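PDB 4B7H: catalase from Corynebacterium glutamicum, which breaks down hydrogen peroxide to water and oxygen at a haem iron and carries bound NADPH, as many small-subunit catalases do. Local coordinates for residues Lys231-Trp236 with Ile270-Val275; Glu470-Asn475 with Glu500-Arg505. One frame throughout, in Å; residues are numbered along the deposited sequence.

Interaction 1 (Lys231-Trp236 with Ile270-Val275); sequences KTRQGW and IWDVKV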
loop_
_atom_site.group_PDB
_atom_site.type_symbol
_atom_site.label_atom_id
_atom_site.label_comp_id
_atom_site.label_asym_id
_atom_site.label_seq_id
_atom_site.Cartn_x
_atom_site.Cartn_y
_atom_site.Cartn_z
ATOM N N LYS A 231 -36.292 -13.591 -9.053
ATOM C CA LYS A 231 -37.503 -13.689 -8.243
ATOM C C LYS A 231 -37.369 -14.811 -7.217
ATOM O O LYS A 231 -37.238 -15.988 -7.575
ATOM C CB LYS A 231 -38.743 -13.884 -9.129
ATOM C CG LYS A 231 -38.904 -12.824 -10.230
ATOM C CD LYS A 231 -39.093 -11.418 -9.676
ATOM C CE LYS A 231 -40.423 -11.271 -8.947
ATOM N NZ LYS A 231 -40.664 -9.848 -8.531
ATOM N N THR A 232 -37.381 -14.443 -5.939
ATOM C CA THR A 232 -37.097 -15.413 -4.893
ATOM C C THR A 232 -38.163 -16.501 -4.783
ATOM O O THR A 232 -39.356 -16.213 -4.715
ATOM C CB THR A 232 -36.915 -14.746 -3.520
ATOM O OG1 THR A 232 -36.855 -15.773 -2.525
ATOM C CG2 THR A 232 -38.074 -13.802 -3.209
ATOM N N ARG A 233 -37.725 -17.755 -4.771
ATOM C CA ARG A 233 -38.650 -18.857 -4.557
ATOM C C ARG A 233 -39.039 -19.001 -3.094
ATOM O O ARG A 233 -40.027 -19.671 -2.769
ATOM C CB ARG A 233 -38.063 -20.165 -5.070
ATOM C CG ARG A 233 -38.109 -20.279 -6.565
ATOM C CD ARG A 233 -38.121 -21.726 -7.005
ATOM N NE ARG A 233 -37.907 -21.817 -8.440
ATOM C CZ ARG A 233 -37.591 -22.935 -9.081
ATOM N NH1 ARG A 233 -37.456 -24.071 -8.410
ATOM N NH2 ARG A 233 -37.409 -22.910 -10.392
ATOM N N GLN A 234 -38.259 -18.378 -2.215
ATOM C CA GLN A 234 -38.543 -18.396 -0.783
ATOM C C GLN A 234 -39.602 -17.350 -0.419
ATOM O O GLN A 234 -40.273 -17.466 0.615
ATOM C CB GLN A 234 -37.255 -18.160 0.013
ATOM C CG GLN A 234 -36.219 -19.282 -0.133
ATOM C CD GLN A 234 -35.575 -19.363 -1.516
ATOM O OE1 GLN A 234 -35.624 -20.408 -2.171
ATOM N NE2 GLN A 234 -34.961 -18.266 -1.959
ATOM N N GLY A 235 -39.746 -16.345 -1.283
ATOM C CA GLY A 235 -40.721 -15.278 -1.112
ATOM C C GLY A 235 -40.175 -14.111 -0.309
ATOM O O GLY A 235 -39.338 -14.311 0.576
ATOM N N TRP A 236 -40.641 -12.896 -0.606
ATOM C CA TRP A 236 -40.346 -11.739 0.238
ATOM C C TRP A 236 -40.876 -12.009 1.641
ATOM O O TRP A 236 -42.012 -12.462 1.814
ATOM C CB TRP A 236 -41.000 -10.467 -0.308
ATOM C CG TRP A 236 -40.214 -9.755 -1.383
ATOM C CD1 TRP A 236 -40.434 -9.810 -2.727
ATOM C CD2 TRP A 236 -39.103 -8.855 -1.194
ATOM N NE1 TRP A 236 -39.521 -9.017 -3.386
ATOM C CE2 TRP A 236 -38.697 -8.418 -2.470
ATOM C CE3 TRP A 236 -38.420 -8.379 -0.069
ATOM C CZ2 TRP A 236 -37.638 -7.524 -2.657
ATOM C CZ3 TRP A 236 -37.367 -7.484 -0.257
ATOM C CH2 TRP A 236 -36.980 -7.078 -1.542
ATOM N N ILE A 270 -33.303 -20.680 -3.924
ATOM C CA ILE A 270 -33.411 -20.617 -5.373
ATOM C C ILE A 270 -34.071 -19.305 -5.783
ATOM O O ILE A 270 -34.939 -18.787 -5.073
ATOM C CB ILE A 270 -34.242 -21.813 -5.903
ATOM C CG1 ILE A 270 -33.549 -23.135 -5.569
ATOM C CG2 ILE A 270 -34.478 -21.707 -7.402
ATOM C CD1 ILE A 270 -34.454 -24.337 -5.685
ATOM N N TRP A 271 -33.634 -18.757 -6.912
ATOM C CA TRP A 271 -34.287 -17.613 -7.537
ATOM C C TRP A 271 -34.572 -17.936 -8.992
ATOM O O TRP A 271 -33.725 -18.509 -9.683
ATOM C CB TRP A 271 -33.379 -16.384 -7.505
ATOM C CG TRP A 271 -33.275 -15.704 -6.174
ATOM C CD1 TRP A 271 -33.909 -14.553 -5.791
ATOM C CD2 TRP A 271 -32.496 -16.126 -5.045
ATOM N NE1 TRP A 271 -33.575 -14.235 -4.492
ATOM C CE2 TRP A 271 -32.702 -15.179 -4.015
ATOM C CE3 TRP A 271 -31.638 -17.206 -4.807
ATOM C CZ2 TRP A 271 -32.082 -15.279 -2.768
ATOM C CZ3 TRP A 271 -31.019 -17.308 -3.564
ATOM C CH2 TRP A 271 -31.244 -16.347 -2.559
ATOM N N ASP A 272 -35.756 -17.560 -9.463
ATOM C CA ASP A 272 -36.049 -17.657 -10.889
ATOM C C ASP A 272 -35.512 -16.431 -11.629
ATOM O O ASP A 272 -35.768 -15.294 -11.233
ATOM C CB ASP A 272 -37.546 -17.841 -11.116
ATOM C CG ASP A 272 -38.020 -19.205 -10.672
ATOM O OD1 ASP A 272 -37.698 -20.193 -11.369
ATOM O OD2 ASP A 272 -38.691 -19.295 -9.622
ATOM N N VAL A 273 -34.740 -16.678 -12.686
ATOM C CA VAL A 273 -34.124 -15.615 -13.483
ATOM C C VAL A 273 -35.049 -15.210 -14.621
ATOM O O VAL A 273 -35.412 -16.037 -15.457
ATOM C CB VAL A 273 -32.772 -16.069 -14.072
ATOM C CG1 VAL A 273 -32.162 -14.962 -14.924
ATOM C CG2 VAL A 273 -31.811 -16.478 -12.959
ATOM N N LYS A 274 -35.441 -13.942 -14.640
ATOM C CA LYS A 274 -36.346 -13.431 -15.663
ATOM C C LYS A 274 -35.817 -12.106 -16.197
ATOM O O LYS A 274 -34.989 -11.452 -15.554
ATOM C CB LYS A 274 -37.764 -13.249 -15.096
ATOM C CG LYS A 274 -38.307 -14.466 -14.348
ATOM C CD LYS A 274 -39.761 -14.280 -13.926
ATOM C CE LYS A 274 -40.259 -15.480 -13.125
ATOM N NZ LYS A 274 -40.264 -16.723 -13.941
ATOM N N VAL A 275 -36.275 -11.721 -17.382
ATOM C CA VAL A 275 -35.933 -10.423 -17.941
ATOM C C VAL A 275 -37.162 -9.695 -18.456
ATOM O O VAL A 275 -38.147 -10.316 -18.850
ATOM C CB VAL A 275 -34.917 -10.533 -19.102
ATOM C CG1 VAL A 275 -33.522 -10.834 -18.558
ATOM C CG2 VAL A 275 -35.356 -11.587 -20.131
HETATM O O HOH W 1 -39.699 -17.434 -8.035
#
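The guanidinium of Arg-233 meets Asp-272 at its edge and Ile-270 over one face, where CG2 sits 3.5 Å above the plane, offset toward the rim. At the edge the grip is side-on: NE donates to OD2 of Asp-272 at 2.9 Å and NH2 to OD1 at 2.9 Å. Both oxygens are met on their syn sides. The extended arginine chain crosses the Asp-272 side chain at about a right angle, while the planes of the charged groups stay 30° apart. Over one face of the Trp-271 indole, near the rim, lie OG1 of Thr-232 and NE2 of Gln-234; the indole NE1 donates to the carbonyl of Gln-206. Gln-234, bent at chi2 (70°), folds back onto the start of the opposite strand. Its OE1 accepts from Ile-270 N at 2.9 Å, while NE2 gives a longer bond of 3.2 Å to Ile-270 O. That carbonyl also takes Arg-233 N, from the other face of its plane. Lys-231 and Asp-272 form an antiparallel hydrogen-bonded pair, next to the non-hydrogen-bonded pair of Thr-232 and Trp-271. A water donates to both Lys-231 O and Asp-272 OD2. OG1 of Thr-232 accepts from the backbone N of Gln-234 in an ST turn; it and Gln-234 NE2 also bond the carbonyl O of Arg-204. Lys-231, close to the bound NADPH, pairs with Asp-207. OE1 of Gln-234 thus replaces the backbone O of Arg-233 as acceptor at the strand end, NE2 adds a second donor to Ile-270 O, and the salt bridge probably offsets the charge of Asp-272.

Interaction 2 (Glu470-Asn475 with Glu500-Arg505); sequences ERLADN and ENLGAR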
loop_
_atom_site.group_PDB
_atom_site.type_symbol
_atom_site.label_atom_id
_atom_site.label_comp_id
_atom_site.label_asym_id
_atom_site.label_seq_id
_atom_site.Cartn_x
_atom_site.Cartn_y
_atom_site.Cartn_z
ATOM N N GLU A 470 -49.700 2.296 5.638
ATOM C CA GLU A 470 -49.608 2.797 7.004
ATOM C C GLU A 470 -48.222 2.548 7.600
ATOM O O GLU A 470 -47.628 3.451 8.194
ATOM C CB GLU A 470 -50.700 2.189 7.889
ATOM C CG GLU A 470 -50.610 2.569 9.369
ATOM C CD GLU A 470 -50.919 4.034 9.653
ATOM O OE1 GLU A 470 -51.459 4.739 8.765
ATOM O OE2 GLU A 470 -50.634 4.484 10.787
ATOM N N ARG A 471 -47.701 1.332 7.438
ATOM C CA ARG A 471 -46.351 1.042 7.930
ATOM C C ARG A 471 -45.301 1.953 7.291
ATOM O O ARG A 471 -44.363 2.386 7.961
ATOM C CB ARG A 471 -45.985 -0.433 7.739
ATOM C CG ARG A 471 -46.788 -1.372 8.630
ATOM C CD ARG A 471 -46.241 -2.793 8.603
ATOM N NE ARG A 471 -46.357 -3.396 7.281
ATOM C CZ ARG A 471 -47.452 -3.993 6.818
ATOM N NH1 ARG A 471 -48.549 -4.055 7.566
ATOM N NH2 ARG A 471 -47.450 -4.516 5.599
ATOM N N LEU A 472 -45.475 2.255 6.005
ATOM C CA LEU A 472 -44.586 3.185 5.306
ATOM C C LEU A 472 -44.527 4.532 6.027
ATOM O O LEU A 472 -43.442 5.042 6.313
ATOM C CB LEU A 472 -45.046 3.377 3.859
ATOM C CG LEU A 472 -44.311 4.426 3.022
ATOM C CD1 LEU A 472 -42.821 4.085 2.858
ATOM C CD2 LEU A 472 -44.980 4.554 1.666
ATOM N N ALA A 473 -45.688 5.106 6.331
ATOM C CA ALA A 473 -45.731 6.391 7.028
ATOM C C ALA A 473 -45.092 6.291 8.410
ATOM O O ALA A 473 -44.391 7.210 8.854
ATOM C CB ALA A 473 -47.170 6.891 7.137
ATOM N N ASP A 474 -45.336 5.174 9.092
ATOM C CA ASP A 474 -44.786 4.965 10.425
ATOM C C ASP A 474 -43.267 4.848 10.356
ATOM O O ASP A 474 -42.557 5.427 11.180
ATOM C CB ASP A 474 -45.375 3.704 11.056
ATOM C CG ASP A 474 -45.227 3.688 12.563
ATOM O OD1 ASP A 474 -45.485 4.735 13.204
ATOM O OD2 ASP A 474 -44.855 2.626 13.110
ATOM N N ASN A 475 -42.771 4.106 9.368
ATOM C CA ASN A 475 -41.328 3.933 9.201
ATOM C C ASN A 475 -40.640 5.251 8.887
ATOM O O ASN A 475 -39.582 5.561 9.444
ATOM C CB ASN A 475 -41.028 2.936 8.085
ATOM C CG ASN A 475 -41.505 1.532 8.401
ATOM O OD1 ASN A 475 -41.743 1.178 9.561
ATOM N ND2 ASN A 475 -41.646 0.721 7.363
ATOM N N GLU A 500 -50.177 13.296 -1.419
ATOM C CA GLU A 500 -50.639 14.200 -0.375
ATOM C C GLU A 500 -51.170 13.459 0.849
ATOM O O GLU A 500 -51.040 13.944 1.972
ATOM C CB GLU A 500 -51.699 15.159 -0.913
ATOM C CG GLU A 500 -51.135 16.258 -1.787
ATOM C CD GLU A 500 -52.188 17.265 -2.200
ATOM O OE1 GLU A 500 -53.326 16.849 -2.510
ATOM O OE2 GLU A 500 -51.880 18.476 -2.206
ATOM N N ASN A 501 -51.767 12.288 0.644
ATOM C CA ASN A 501 -52.271 11.523 1.781
ATOM C C ASN A 501 -51.129 10.879 2.564
ATOM O O ASN A 501 -51.139 10.861 3.792
ATOM C CB ASN A 501 -53.306 10.493 1.329
ATOM C CG ASN A 501 -54.533 11.139 0.750
ATOM O OD1 ASN A 501 -55.142 12.009 1.375
ATOM N ND2 ASN A 501 -54.888 10.748 -0.467
ATOM N N LEU A 502 -50.131 10.369 1.850
ATOM C CA LEU A 502 -48.931 9.863 2.509
ATOM C C LEU A 502 -48.246 10.984 3.297
ATOM O O LEU A 502 -47.890 10.814 4.464
ATOM C CB LEU A 502 -47.956 9.274 1.489
ATOM C CG LEU A 502 -46.593 8.848 2.040
ATOM C CD1 LEU A 502 -46.726 7.784 3.133
ATOM C CD2 LEU A 502 -45.739 8.335 0.896
ATOM N N GLY A 503 -48.078 12.139 2.660
ATOM C CA GLY A 503 -47.436 13.263 3.316
ATOM C C GLY A 503 -48.151 13.690 4.587
ATOM O O GLY A 503 -47.517 14.000 5.598
ATOM N N ALA A 504 -49.481 13.709 4.544
ATOM C CA ALA A 504 -50.253 14.139 5.705
ATOM C C ALA A 504 -50.059 13.145 6.844
ATOM O O ALA A 504 -49.910 13.528 8.004
ATOM C CB ALA A 504 -51.729 14.272 5.351
ATOM N N ARG A 505 -50.042 11.859 6.510
ATOM C CA ARG A 505 -49.908 10.834 7.538
ATOM C C ARG A 505 -48.502 10.842 8.144
ATOM O O ARG A 505 -48.340 10.661 9.352
ATOM C CB ARG A 505 -50.262 9.459 6.970
ATOM C CG ARG A 505 -50.354 8.350 8.013
ATOM C CD ARG A 505 -51.439 8.631 9.044
ATOM N NE ARG A 505 -51.561 7.536 10.004
ATOM C CZ ARG A 505 -51.914 7.690 11.276
ATOM N NH1 ARG A 505 -52.195 8.900 11.749
ATOM N NH2 ARG A 505 -51.989 6.634 12.077
#
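Glu-470 and Arg-505 form the polar part of this helix pair, a salt bridge held by two nitrogens of the arginine. OE1 of Glu-470 accepts NE of Arg-505 through its syn lone pair at 3.1 Å, and NH2 donates to OE2 at 2.9 Å; NE also makes a weak bond to OE2. The carboxylate lies at the guanidinium edge with the two planes 35° apart. In Glu-470 a bend at chi2 (69°) turns the carboxylate toward the neighbouring helix, and Arg-505 carries a second partner, Glu-508, on NH1.

The apolar contacts lie alongside. The methyl of Ala-473 rests against the aliphatic stem of Arg-505, CB to CG 3.6 Å, and meets CD1 of Leu-502 at 4.1 Å. Leu-472 and Leu-502 cross at about a right angle and touch through their CD2 methyls, 3.9 Å apart, while Tyr-460 of helix 454-463 packs on both leucines.

The axes of the two short segments approach to 9.5 Å and cross at -48°. Helices 466-479 and 500-514 belong to the C-terminal helical region of the catalase fold, and their leucine side faces helix 454-463, several of whose residues line the NADPH pocket.

In the fold
Interaction 1 joins two strands, 223-232 and 270-279, of the antiparallel beta-barrel sheet, whereas interaction 2 joins two helices of the C-terminal region. They share no element: their centres lie 29 Å apart and their nearest atoms about 10 Å. Interaction 1 is a surface contact, built largely from backbone and side-chain hydrogen bonds with one buried residue, Trp-271, on its inner side. Interaction 2 is mostly buried and combines leucine and alanine packing with a single ion pair at its margin. Each has a two-nitrogen arginine-carboxylate grip, and NADPH lies near both, about 4 Å from the Lys-231 side chain and about 8 Å from that of Leu-472.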